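Solute-binding protein Csal_2479 (Chromohalobacter salexigens, PDB 4P1L) binds D-glucuronate and probably delivers it in the periplasm to the permease of a tripartite ATP-independent (TRAP) transport system. Local coordinates at residues Gln70-Ile74 / Asn86-Met92; Met92-Ala98 / Ala129-Leu135; His153-Thr157 / Asn288-Asp292; Glu206-Tyr212 / Tyr224-Leu230. One frame throughout, in Å; residues are numbered along the deposited sequence.

Contact 1: residues Gln70-Ile74 / Asn86-Met92; sequences QPDAI and NFNMGPM. With BDP (beta-D-glucopyranuronic acid), chain C.
Gln70, in the first turn of helix 70-78, bridges the end of strand 84-88 and the bound sugar. From its CB the chain leaves with CG anti to the backbone N (chi1 -166°), which carries it off the helix towards Pro91. CG lies 4.0 Å from Pro91 CG, and CD rests on the same proline carbon. At the tip the amide divides its work. OE1 takes the backbone N-H of Asn88, with Asn88 N 2.8 Å from Gln70 OE1 and 21° out of the carbonyl plane; the same oxygen sits at the edge of the Phe87 ring. NE2 gives a nearly straight bond to the glucuronate, Gln70 NE2 to BDP O3 being 3.2 Å.

Behind the glutamine the contact turns apolar. Ile74 sets CG1 almost squarely over the Phe87 ring, a CH-pi contact with CG1 3.5 Å from the ring centroid and 6° off its normal. Its CD1 goes on to meet the selenomethionine Met92, 3.8 Å from Met92 CE, while Ala73 CB touches Phe87 CE1. Trp29 and the strand residues Cys235 and Cys237 also pack round these side chains.

At the end of the strand, Asn88 OD1 accepts from Gly90 N at 2.8 Å, an Asx turn, and Asn88 ND2 is bonded to Glu234, itself a ligand of the sugar. Because Gln70 OE1 is committed to a backbone N-H, this bond helps to set the rotation of the amide, turning its NH2 end to the sugar, where it serves as a donor to a hydroxyl oxygen.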
# COMPACT_ATOMS: atom_id res chain seq x y z
N GLN A 70 3.18 -0.49 11.29
CA GLN A 70 2.66 -1.51 10.39
C GLN A 70 3.25 -2.91 10.59
O GLN A 70 2.49 -3.90 10.69
CB GLN A 70 2.72 -1.06 8.91
CG GLN A 70 1.88 -1.95 7.98
CD GLN A 70 1.12 -1.24 6.86
OE1 GLN A 70 0.19 -1.81 6.28
NE2 GLN A 70 1.53 -0.00 6.53
N PRO A 71 4.59 -3.03 10.64
CA PRO A 71 5.19 -4.36 10.88
C PRO A 71 4.73 -4.99 12.19
O PRO A 71 4.40 -6.17 12.20
CB PRO A 71 6.70 -4.07 10.90
CG PRO A 71 6.84 -2.83 10.04
CD PRO A 71 5.63 -2.00 10.40
N ASP A 72 4.66 -4.22 13.27
CA ASP A 72 4.25 -4.79 14.54
C ASP A 72 2.78 -5.20 14.50
O ASP A 72 2.41 -6.22 15.06
CB ASP A 72 4.47 -3.79 15.69
CG ASP A 72 5.95 -3.46 15.89
OD1 ASP A 72 6.79 -4.39 15.77
OD2 ASP A 72 6.26 -2.27 16.13
N ALA A 73 1.95 -4.42 13.82
CA ALA A 73 0.51 -4.75 13.69
C ALA A 73 0.28 -6.01 12.87
O ALA A 73 -0.62 -6.81 13.18
CB ALA A 73 -0.25 -3.58 13.08
N ILE A 74 1.08 -6.20 11.81
CA ILE A 74 0.97 -7.41 11.02
C ILE A 74 1.24 -8.60 11.93
O ILE A 74 0.49 -9.56 11.92
CB ILE A 74 1.93 -7.42 9.83
CG1 ILE A 74 1.45 -6.46 8.76
CG2 ILE A 74 2.03 -8.83 9.24
CD1 ILE A 74 2.47 -6.24 7.62
N ASN A 86 -6.30 -3.26 7.86
CA ASN A 86 -6.00 -2.81 6.51
C ASN A 86 -4.48 -2.70 6.44
O ASN A 86 -3.88 -1.83 7.08
CB ASN A 86 -6.73 -1.48 6.27
CG ASN A 86 -6.22 -0.68 5.09
OD1 ASN A 86 -6.26 0.54 5.13
ND2 ASN A 86 -5.74 -1.34 4.03
N PHE A 87 -3.85 -3.62 5.71
CA PHE A 87 -2.42 -3.56 5.52
C PHE A 87 -2.08 -3.25 4.06
O PHE A 87 -2.67 -3.83 3.15
CB PHE A 87 -1.76 -4.90 5.86
CG PHE A 87 -1.85 -5.29 7.30
CD1 PHE A 87 -1.51 -4.39 8.29
CD2 PHE A 87 -2.28 -6.55 7.66
CE1 PHE A 87 -1.59 -4.73 9.62
CE2 PHE A 87 -2.35 -6.91 9.00
CZ PHE A 87 -2.00 -5.99 9.98
N ASN A 88 -1.09 -2.38 3.88
CA ASN A 88 -0.42 -2.26 2.59
C ASN A 88 0.43 -3.52 2.32
O ASN A 88 1.09 -4.07 3.23
CB ASN A 88 0.44 -1.00 2.58
CG ASN A 88 1.01 -0.68 1.21
OD1 ASN A 88 2.06 -1.20 0.83
ND2 ASN A 88 0.34 0.18 0.47
N MSE A 89 0.39 -3.99 1.08
CA MSE A 89 1.11 -5.22 0.72
C MSE A 89 2.62 -5.07 0.64
O MSE A 89 3.34 -6.07 0.62
CB MSE A 89 0.59 -5.79 -0.60
CG MSE A 89 -0.82 -6.33 -0.53
SE MSE A 89 -1.04 -7.87 0.71
CE MSE A 89 -0.71 -9.28 -0.60
N GLY A 90 3.11 -3.83 0.60
CA GLY A 90 4.55 -3.58 0.64
C GLY A 90 5.25 -4.18 1.86
O GLY A 90 6.18 -4.98 1.71
N PRO A 91 4.83 -3.76 3.07
CA PRO A 91 5.36 -4.32 4.30
C PRO A 91 5.02 -5.77 4.48
O PRO A 91 5.58 -6.42 5.38
CB PRO A 91 4.67 -3.50 5.39
CG PRO A 91 4.19 -2.30 4.74
CD PRO A 91 3.93 -2.63 3.33
N MSE A 92 4.11 -6.29 3.67
CA MSE A 92 3.76 -7.72 3.74
C MSE A 92 4.85 -8.56 3.04
O MSE A 92 4.99 -9.76 3.31
CB MSE A 92 2.39 -7.96 3.11
CG MSE A 92 1.75 -9.33 3.32
SE MSE A 92 1.37 -9.65 5.21
CE MSE A 92 0.07 -8.22 5.49
C1 BDP C . 0.60 4.55 2.26
C2 BDP C . -0.02 3.24 2.72
C3 BDP C . 0.25 3.05 4.16
C4 BDP C . 1.74 3.04 4.34
C5 BDP C . 2.37 4.36 3.82
C6 BDP C . 3.89 4.38 3.94
O2 BDP C . -1.42 3.36 2.49
O3 BDP C . -0.26 1.66 4.52
O4 BDP C . 2.07 2.86 5.73
O5 BDP C . 2.02 4.53 2.48
O6A BDP C . 4.52 5.00 3.03
O1 BDP C . 0.39 4.71 0.90
O6B BDP C . 4.44 3.87 4.94

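Contact 2: residues Met92-Ala98 / Ala129-Leu135; sequences MGPIVPA and ALAEKNL
Val96 and Leu130 bring the two backbones within 6.5 Å, CA to CA, and Ala98 and Ala129 come equally near, with no hydrogen bond passing between the segments. The loop 92-98 is folded on itself, Met92 O accepting from both Ile95 N and Val96 N, and lies against the last turn of helix 121-132.

Val96 sets its two methyls against that helix end. CG1, anti to the backbone N (chi1 -178°), meets Ala129 CB at 3.7 Å and also Leu130 CD1, the two side chains crossing at about a right angle. CG2 faces Lys133, whose CG is 3.8 Å from Val96 CG2 as the side chains slide past each other in opposite directions. Farther along, the lysine chain runs by the carbonyl of Ile95, with Lys133 CE 3.7 Å from Ile95 O. The helix finishes here in a Schellman motif: Asn134, at positive phi, is the C-prime residue, Leu135 N returns to Leu130 O and Asn134 N to Ala131 O. This reversal sends the chain straight into strand 135-141, an outermost strand of the five-stranded sheet, and Arg78 of helix 70-78 bonds to Lys133 O.

At the buried end, selenomethionine Met92 is bent at chi2 and chi3, and its selenium meets Leu135 tip to tip, SE to CD1 3.7 Å. Its CG similarly faces Leu130 CD1. At the other end Ala98 CB lies 3.8 Å from Ala129 CB, methyl against methyl.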
# COMPACT_ATOMS: atom_id res chain seq x y z
N MSE A 92 4.11 -6.29 3.67
CA MSE A 92 3.76 -7.72 3.74
C MSE A 92 4.85 -8.56 3.04
O MSE A 92 4.99 -9.76 3.31
CB MSE A 92 2.39 -7.96 3.11
CG MSE A 92 1.75 -9.33 3.32
SE MSE A 92 1.37 -9.65 5.21
CE MSE A 92 0.07 -8.22 5.49
N GLY A 93 5.62 -7.94 2.16
CA GLY A 93 6.63 -8.66 1.39
C GLY A 93 7.65 -9.41 2.22
O GLY A 93 7.93 -10.59 1.97
N PRO A 94 8.20 -8.76 3.24
CA PRO A 94 9.16 -9.49 4.09
C PRO A 94 8.55 -10.65 4.89
O PRO A 94 9.30 -11.45 5.45
CB PRO A 94 9.68 -8.41 5.04
CG PRO A 94 9.59 -7.12 4.21
CD PRO A 94 8.38 -7.29 3.32
N ILE A 95 7.22 -10.74 4.95
CA ILE A 95 6.56 -11.74 5.77
C ILE A 95 6.02 -12.88 4.90
O ILE A 95 6.06 -14.04 5.31
CB ILE A 95 5.44 -11.06 6.57
CG1 ILE A 95 6.09 -10.03 7.51
CG2 ILE A 95 4.66 -12.09 7.38
CD1 ILE A 95 5.24 -8.89 7.85
N VAL A 96 5.53 -12.53 3.71
CA VAL A 96 4.91 -13.48 2.78
C VAL A 96 5.62 -13.40 1.44
O VAL A 96 5.45 -12.44 0.71
CB VAL A 96 3.44 -13.15 2.52
CG1 VAL A 96 2.81 -14.19 1.60
CG2 VAL A 96 2.67 -13.04 3.80
N PRO A 97 6.41 -14.42 1.09
CA PRO A 97 7.25 -14.30 -0.11
C PRO A 97 6.51 -13.87 -1.38
O PRO A 97 7.00 -12.98 -2.07
CB PRO A 97 7.87 -15.69 -0.23
CG PRO A 97 8.01 -16.13 1.19
CD PRO A 97 6.78 -15.59 1.91
N ALA A 98 5.37 -14.47 -1.66
CA ALA A 98 4.60 -14.15 -2.87
C ALA A 98 4.19 -12.70 -2.93
O ALA A 98 4.09 -12.12 -4.02
CB ALA A 98 3.34 -15.05 -2.97
N ALA A 129 -1.57 -17.23 -0.27
CA ALA A 129 -0.26 -17.08 0.35
C ALA A 129 -0.36 -16.43 1.74
O ALA A 129 0.35 -16.84 2.67
CB ALA A 129 0.65 -16.29 -0.55
N LEU A 130 -1.22 -15.41 1.87
CA LEU A 130 -1.43 -14.79 3.17
C LEU A 130 -2.06 -15.74 4.17
O LEU A 130 -1.72 -15.69 5.36
CB LEU A 130 -2.27 -13.51 3.05
CG LEU A 130 -1.40 -12.26 2.93
CD1 LEU A 130 -0.67 -12.18 1.57
CD2 LEU A 130 -2.28 -11.06 3.17
N ALA A 131 -2.95 -16.63 3.71
CA ALA A 131 -3.65 -17.56 4.59
C ALA A 131 -2.65 -18.50 5.24
O ALA A 131 -2.78 -18.86 6.40
CB ALA A 131 -4.71 -18.37 3.82
N GLU A 132 -1.63 -18.87 4.48
CA GLU A 132 -0.58 -19.73 4.99
C GLU A 132 0.18 -19.05 6.13
O GLU A 132 0.76 -19.72 6.96
CB GLU A 132 0.32 -20.16 3.82
CG GLU A 132 1.78 -20.29 4.12
CD GLU A 132 2.49 -20.94 2.94
OE1 GLU A 132 2.27 -22.16 2.72
OE2 GLU A 132 3.24 -20.24 2.22
N LYS A 133 0.15 -17.72 6.18
CA LYS A 133 0.79 -16.98 7.28
C LYS A 133 -0.24 -16.40 8.26
O LYS A 133 0.05 -15.40 8.93
CB LYS A 133 1.64 -15.84 6.73
CG LYS A 133 2.72 -16.31 5.74
CD LYS A 133 3.84 -17.07 6.42
CE LYS A 133 4.88 -17.51 5.41
NZ LYS A 133 6.01 -18.14 6.12
N ASN A 134 -1.43 -17.01 8.30
CA ASN A 134 -2.45 -16.73 9.32
C ASN A 134 -3.24 -15.45 9.11
O ASN A 134 -3.84 -14.94 10.05
CB ASN A 134 -1.86 -16.67 10.73
CG ASN A 134 -1.66 -18.03 11.34
OD1 ASN A 134 -2.06 -19.06 10.80
ND2 ASN A 134 -1.04 -18.04 12.52
N LEU A 135 -3.25 -14.93 7.89
CA LEU A 135 -4.06 -13.76 7.56
C LEU A 135 -5.09 -14.11 6.49
O LEU A 135 -4.73 -14.60 5.41
CB LEU A 135 -3.17 -12.61 7.10
CG LEU A 135 -2.17 -12.07 8.13
CD1 LEU A 135 -1.17 -11.09 7.49
CD2 LEU A 135 -2.88 -11.39 9.31

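Contact 3: residues His153-Thr157 / Asn288-Asp292; sequences HPVET and NEVDD
Glu156 and Val290 bring the two backbones to 4.5 Å, CA to CA, where two loops run side by side in the same direction, 1° apart end to end. The direct backbone bond between them is from Asp291 N to Glu156 O, 2.9 Å long, in the carbonyl plane and on a lone pair. Water 1 adds a bridge, donating to Glu156 O and accepting from Asp292 N.

Asn288 does most of the side-chain work. Its CG stands between the backbone N and the carbonyl carbon (chi1 70°), and ND2 turns to the neighbouring loop, donating to Val155 O at 2.9 Å. The acceptor lies in the amide plane of Asn288, but the donor sits above the carbonyl plane of Val155. ND2 also bonds to Glu289 O and, weakly, to Glu156 OE1. On the opposite end of the amide, OD1 is held by Ser225, which also receives Val155 N, so strand 223-230 ties both loops together. One loop follows strand 286-288, an outermost strand of the four-stranded mixed sheet; the other leads from strand 146-150 towards strand 165-168.

Two of the other side chains carry like charge: Glu156 OE1 is 3.5 Å from Asp291 OD1, the side chains crossing at about a right angle and the carboxylate planes 36° apart, a closeness that may raise the proton affinity of one. Asp291 OD2 lies 3.5 Å from the methyl CG2 of Thr157. Val290 CG1 approaches Val155 O, and both valines rest on Phe296 of helix 293-298, the helix that Asp292, its OD1 also bonded to Ser294, N-caps.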
# COMPACT_ATOMS: atom_id res chain seq x y z
N HIS A 153 14.51 19.68 -6.11
CA HIS A 153 14.33 19.92 -7.55
C HIS A 153 13.36 18.94 -8.19
O HIS A 153 13.13 17.85 -7.67
CB HIS A 153 15.67 19.86 -8.29
CG HIS A 153 16.39 18.55 -8.14
ND1 HIS A 153 17.37 18.33 -7.19
CD2 HIS A 153 16.29 17.39 -8.84
CE1 HIS A 153 17.85 17.11 -7.33
NE2 HIS A 153 17.22 16.52 -8.32
N PRO A 154 12.79 19.32 -9.34
CA PRO A 154 11.97 18.36 -10.08
C PRO A 154 12.83 17.20 -10.54
O PRO A 154 13.99 17.39 -10.93
CB PRO A 154 11.46 19.16 -11.29
CG PRO A 154 11.67 20.62 -10.91
CD PRO A 154 12.84 20.64 -10.00
N VAL A 155 12.27 16.01 -10.49
CA VAL A 155 12.91 14.85 -11.11
C VAL A 155 12.32 14.61 -12.49
O VAL A 155 11.12 14.39 -12.63
CB VAL A 155 12.71 13.58 -10.24
CG1 VAL A 155 13.13 12.33 -11.03
CG2 VAL A 155 13.51 13.70 -8.97
N GLU A 156 13.17 14.70 -13.51
CA GLU A 156 12.74 14.59 -14.89
C GLU A 156 13.18 13.28 -15.46
O GLU A 156 12.43 12.66 -16.21
CB GLU A 156 13.33 15.72 -15.76
CG GLU A 156 12.95 17.13 -15.35
CD GLU A 156 11.51 17.51 -15.66
OE1 GLU A 156 10.65 16.60 -15.81
OE2 GLU A 156 11.24 18.75 -15.78
N THR A 157 14.40 12.87 -15.11
CA THR A 157 14.98 11.62 -15.58
C THR A 157 15.59 10.88 -14.41
O THR A 157 15.78 11.44 -13.33
CB THR A 157 16.08 11.87 -16.62
OG1 THR A 157 17.16 12.57 -15.99
CG2 THR A 157 15.57 12.69 -17.77
N ASN A 288 5.33 17.77 -11.55
CA ASN A 288 5.77 17.54 -12.92
C ASN A 288 5.64 16.10 -13.32
O ASN A 288 5.97 15.21 -12.54
CB ASN A 288 7.24 18.00 -13.16
CG ASN A 288 8.26 17.09 -12.46
OD1 ASN A 288 8.39 17.11 -11.24
ND2 ASN A 288 9.01 16.33 -13.24
N GLU A 289 5.15 15.86 -14.54
CA GLU A 289 5.26 14.57 -15.17
C GLU A 289 6.77 14.42 -15.42
O GLU A 289 7.46 15.41 -15.68
CB GLU A 289 4.51 14.52 -16.51
CG GLU A 289 3.02 14.89 -16.43
CD GLU A 289 2.17 13.76 -15.85
OE1 GLU A 289 2.69 12.64 -15.59
OE2 GLU A 289 0.96 14.00 -15.66
N VAL A 290 7.27 13.19 -15.33
CA VAL A 290 8.64 12.92 -15.71
C VAL A 290 8.75 12.86 -17.22
O VAL A 290 7.74 12.78 -17.92
CB VAL A 290 9.21 11.61 -15.07
CG1 VAL A 290 9.20 11.71 -13.54
CG2 VAL A 290 8.46 10.36 -15.54
N ASP A 291 9.97 12.93 -17.72
CA ASP A 291 10.23 12.88 -19.15
C ASP A 291 9.69 11.62 -19.77
O ASP A 291 9.02 11.68 -20.78
CB ASP A 291 11.73 12.94 -19.43
CG ASP A 291 12.27 14.35 -19.39
OD1 ASP A 291 11.54 15.26 -18.93
OD2 ASP A 291 13.42 14.54 -19.83
N ASP A 292 10.01 10.47 -19.17
CA ASP A 292 9.77 9.17 -19.80
C ASP A 292 9.80 8.05 -18.75
O ASP A 292 10.88 7.61 -18.34
CB ASP A 292 10.80 8.94 -20.88
CG ASP A 292 10.69 7.58 -21.54
OD1 ASP A 292 9.65 6.88 -21.37
OD2 ASP A 292 11.66 7.22 -22.23
O HOH W 1 12.39 10.09 -17.58

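Contact 4: residues Glu206-Tyr212 / Tyr224-Leu230; sequences ENNYPSY and YSLTEHL. With BDP (beta-D-glucopyranuronic acid), chain C.
Tyr224, with the most surface buried, reaches from strand 223-230 to Tyr209 and Tyr212 of helix 209-214, which both approach from the same side of its ring. With CG anti to the backbone N (chi1 -171°), its ring extends to the end of strand 204-207, where its hydroxyl donates to Asn207 O, OH to O 2.6 Å, on an in-plane lone pair. Tyr209 lies over one face of Tyr224, nearly parallel (20°) but slid aside so that the rings barely overlap; Tyr209 CE1 is 3.5 Å from Tyr224 CE1. Tyr212 leans obliquely at 41°, with Tyr224 CD2 over its face and 3.4 Å from Tyr212 CE2. Tyr209 OH goes on to Leu226 CD2.

At the strand end, Glu206 doubles back so that OE1 receives the proton of His229 NE2 at 2.8 Å, nearly straight, from the anti side of the carboxylate. The same OE1 forms a salt bridge with Arg146, a sugar ligand. On the helix side, Asn208 is the N-cap, its OD1 accepting from Ser211 N.

Asn207 makes the stronger bonds to the sugar here: OD1 accepts from BDP O1 at 2.7 Å, and ND2 donates to BDP O5 at 3.1 Å; Asn208 ND2 reaches O1 weakly. Tyr224 thus fixes the backbone of a first-shell residue, while Glu206, itself held by His229, is second-shell behind Arg146, whose positive charge it probably helps to hold in place.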
# COMPACT_ATOMS: atom_id res chain seq x y z
N GLU A 206 8.29 8.86 -1.10
CA GLU A 206 7.46 8.57 -2.24
C GLU A 206 6.12 8.02 -1.78
O GLU A 206 6.03 7.26 -0.81
CB GLU A 206 8.19 7.63 -3.22
CG GLU A 206 8.87 6.44 -2.59
CD GLU A 206 7.91 5.30 -2.22
OE1 GLU A 206 7.15 4.82 -3.09
OE2 GLU A 206 7.95 4.85 -1.05
N ASN A 207 5.05 8.42 -2.47
CA ASN A 207 3.71 8.02 -2.07
C ASN A 207 2.68 8.55 -3.05
O ASN A 207 3.00 9.30 -3.98
CB ASN A 207 3.39 8.50 -0.63
CG ASN A 207 2.73 7.42 0.18
OD1 ASN A 207 1.75 6.78 -0.27
ND2 ASN A 207 3.29 7.15 1.35
N ASN A 208 1.44 8.13 -2.81
CA ASN A 208 0.29 8.61 -3.56
C ASN A 208 -0.13 9.98 -3.06
O ASN A 208 0.37 10.46 -2.04
CB ASN A 208 -0.86 7.62 -3.44
CG ASN A 208 -1.16 7.26 -1.98
OD1 ASN A 208 -1.31 8.13 -1.12
ND2 ASN A 208 -1.24 5.96 -1.71
N TYR A 209 -1.03 10.63 -3.79
CA TYR A 209 -1.46 11.97 -3.42
C TYR A 209 -2.09 12.04 -2.01
O TYR A 209 -1.72 12.90 -1.17
CB TYR A 209 -2.40 12.53 -4.47
CG TYR A 209 -1.75 13.10 -5.72
CD1 TYR A 209 -0.83 14.13 -5.67
CD2 TYR A 209 -2.11 12.61 -6.98
CE1 TYR A 209 -0.25 14.65 -6.85
CE2 TYR A 209 -1.55 13.13 -8.16
CZ TYR A 209 -0.63 14.15 -8.08
OH TYR A 209 -0.08 14.67 -9.25
N PRO A 210 -3.03 11.13 -1.70
CA PRO A 210 -3.65 11.29 -0.39
C PRO A 210 -2.69 11.15 0.77
O PRO A 210 -2.88 11.85 1.76
CB PRO A 210 -4.75 10.24 -0.37
CG PRO A 210 -5.06 10.03 -1.82
CD PRO A 210 -3.73 10.13 -2.51
N SER A 211 -1.65 10.34 0.64
CA SER A 211 -0.69 10.21 1.74
C SER A 211 0.22 11.42 1.81
O SER A 211 0.44 11.98 2.89
CB SER A 211 0.14 8.94 1.56
OG SER A 211 -0.63 7.79 1.89
N TYR A 212 0.73 11.82 0.65
CA TYR A 212 1.59 12.98 0.51
C TYR A 212 0.91 14.19 1.14
O TYR A 212 1.55 14.95 1.84
CB TYR A 212 1.86 13.20 -0.97
CG TYR A 212 2.66 14.43 -1.36
CD1 TYR A 212 3.92 14.66 -0.85
CD2 TYR A 212 2.14 15.34 -2.28
CE1 TYR A 212 4.66 15.79 -1.27
CE2 TYR A 212 2.87 16.44 -2.70
CZ TYR A 212 4.13 16.66 -2.20
OH TYR A 212 4.82 17.76 -2.63
N TYR A 224 6.88 17.31 -6.51
CA TYR A 224 6.29 15.99 -6.64
C TYR A 224 6.45 15.62 -8.10
O TYR A 224 5.98 16.34 -8.98
CB TYR A 224 4.82 16.06 -6.23
CG TYR A 224 4.09 14.74 -6.11
CD1 TYR A 224 3.46 14.14 -7.20
CD2 TYR A 224 4.01 14.09 -4.88
CE1 TYR A 224 2.78 12.92 -7.06
CE2 TYR A 224 3.35 12.87 -4.75
CZ TYR A 224 2.74 12.29 -5.83
OH TYR A 224 2.04 11.09 -5.67
N SER A 225 7.13 14.51 -8.36
CA SER A 225 7.45 14.11 -9.74
C SER A 225 6.82 12.75 -10.01
O SER A 225 7.08 11.80 -9.28
CB SER A 225 8.95 14.05 -9.93
OG SER A 225 9.60 15.30 -9.67
N LEU A 226 6.03 12.66 -11.08
CA LEU A 226 5.12 11.54 -11.30
C LEU A 226 5.80 10.30 -11.89
O LEU A 226 5.46 9.81 -13.00
CB LEU A 226 3.93 12.00 -12.15
CG LEU A 226 2.96 12.91 -11.39
CD1 LEU A 226 2.06 13.73 -12.32
CD2 LEU A 226 2.09 12.07 -10.48
N THR A 227 6.74 9.76 -11.13
CA THR A 227 7.33 8.47 -11.47
C THR A 227 6.33 7.29 -11.49
O THR A 227 6.52 6.37 -12.27
CB THR A 227 8.48 8.16 -10.51
OG1 THR A 227 8.04 8.37 -9.16
CG2 THR A 227 9.70 9.03 -10.84
N GLU A 228 5.31 7.29 -10.60
CA GLU A 228 4.25 6.29 -10.58
C GLU A 228 4.86 4.88 -10.62
O GLU A 228 4.43 4.00 -11.37
CB GLU A 228 3.24 6.56 -11.71
CG GLU A 228 2.62 7.94 -11.55
CD GLU A 228 1.62 8.32 -12.62
OE1 GLU A 228 0.63 9.01 -12.30
OE2 GLU A 228 1.85 7.99 -13.78
N HIS A 229 5.86 4.70 -9.75
CA HIS A 229 6.76 3.55 -9.78
C HIS A 229 6.27 2.29 -9.06
O HIS A 229 6.80 1.21 -9.32
CB HIS A 229 8.13 3.97 -9.23
CG HIS A 229 8.07 4.66 -7.90
ND1 HIS A 229 8.33 6.00 -7.74
CD2 HIS A 229 7.78 4.18 -6.67
CE1 HIS A 229 8.17 6.32 -6.47
NE2 HIS A 229 7.85 5.23 -5.79
N LEU A 230 5.26 2.44 -8.19
CA LEU A 230 4.66 1.34 -7.43
C LEU A 230 3.16 1.53 -7.40
O LEU A 230 2.67 2.64 -7.21
CB LEU A 230 5.18 1.27 -5.99
CG LEU A 230 6.61 0.80 -5.80
CD1 LEU A 230 7.11 1.23 -4.44
CD2 LEU A 230 6.73 -0.71 -6.02
C1 BDP C . 0.60 4.55 2.26
C2 BDP C . -0.02 3.24 2.72
C3 BDP C . 0.25 3.05 4.16
C4 BDP C . 1.74 3.04 4.34
C5 BDP C . 2.37 4.36 3.82
C6 BDP C . 3.89 4.38 3.94
O2 BDP C . -1.42 3.36 2.49
O3 BDP C . -0.26 1.66 4.52
O4 BDP C . 2.07 2.86 5.73
O5 BDP C . 2.02 4.53 2.48
O6A BDP C . 4.52 5.00 3.03
O1 BDP C . 0.39 4.71 0.90
O6B BDP C . 4.44 3.87 4.94

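In the fold
Contacts 1 and 4 face each other across the bound glucuronate, both touching it, with centres about 19 Å apart and nearest protein atoms about 6 Å apart. Contact 1 rests on the five-stranded sheet and contact 4 on the four-stranded one, consistent with the two-lobed design of solute-binding proteins that close round a ligand. Contact 2 packs behind contact 1, sharing Met92, with centres about 10 Å apart. Contact 3 is joined to contact 4 through Ser225, their centres about 12 Å apart. Along the chain contacts 1 and 2 come first, and both segments of contact 4 fall between those of contact 3. Contacts 2 and 3, with centres about 35 Å apart, are on opposite sides of the chain's centre.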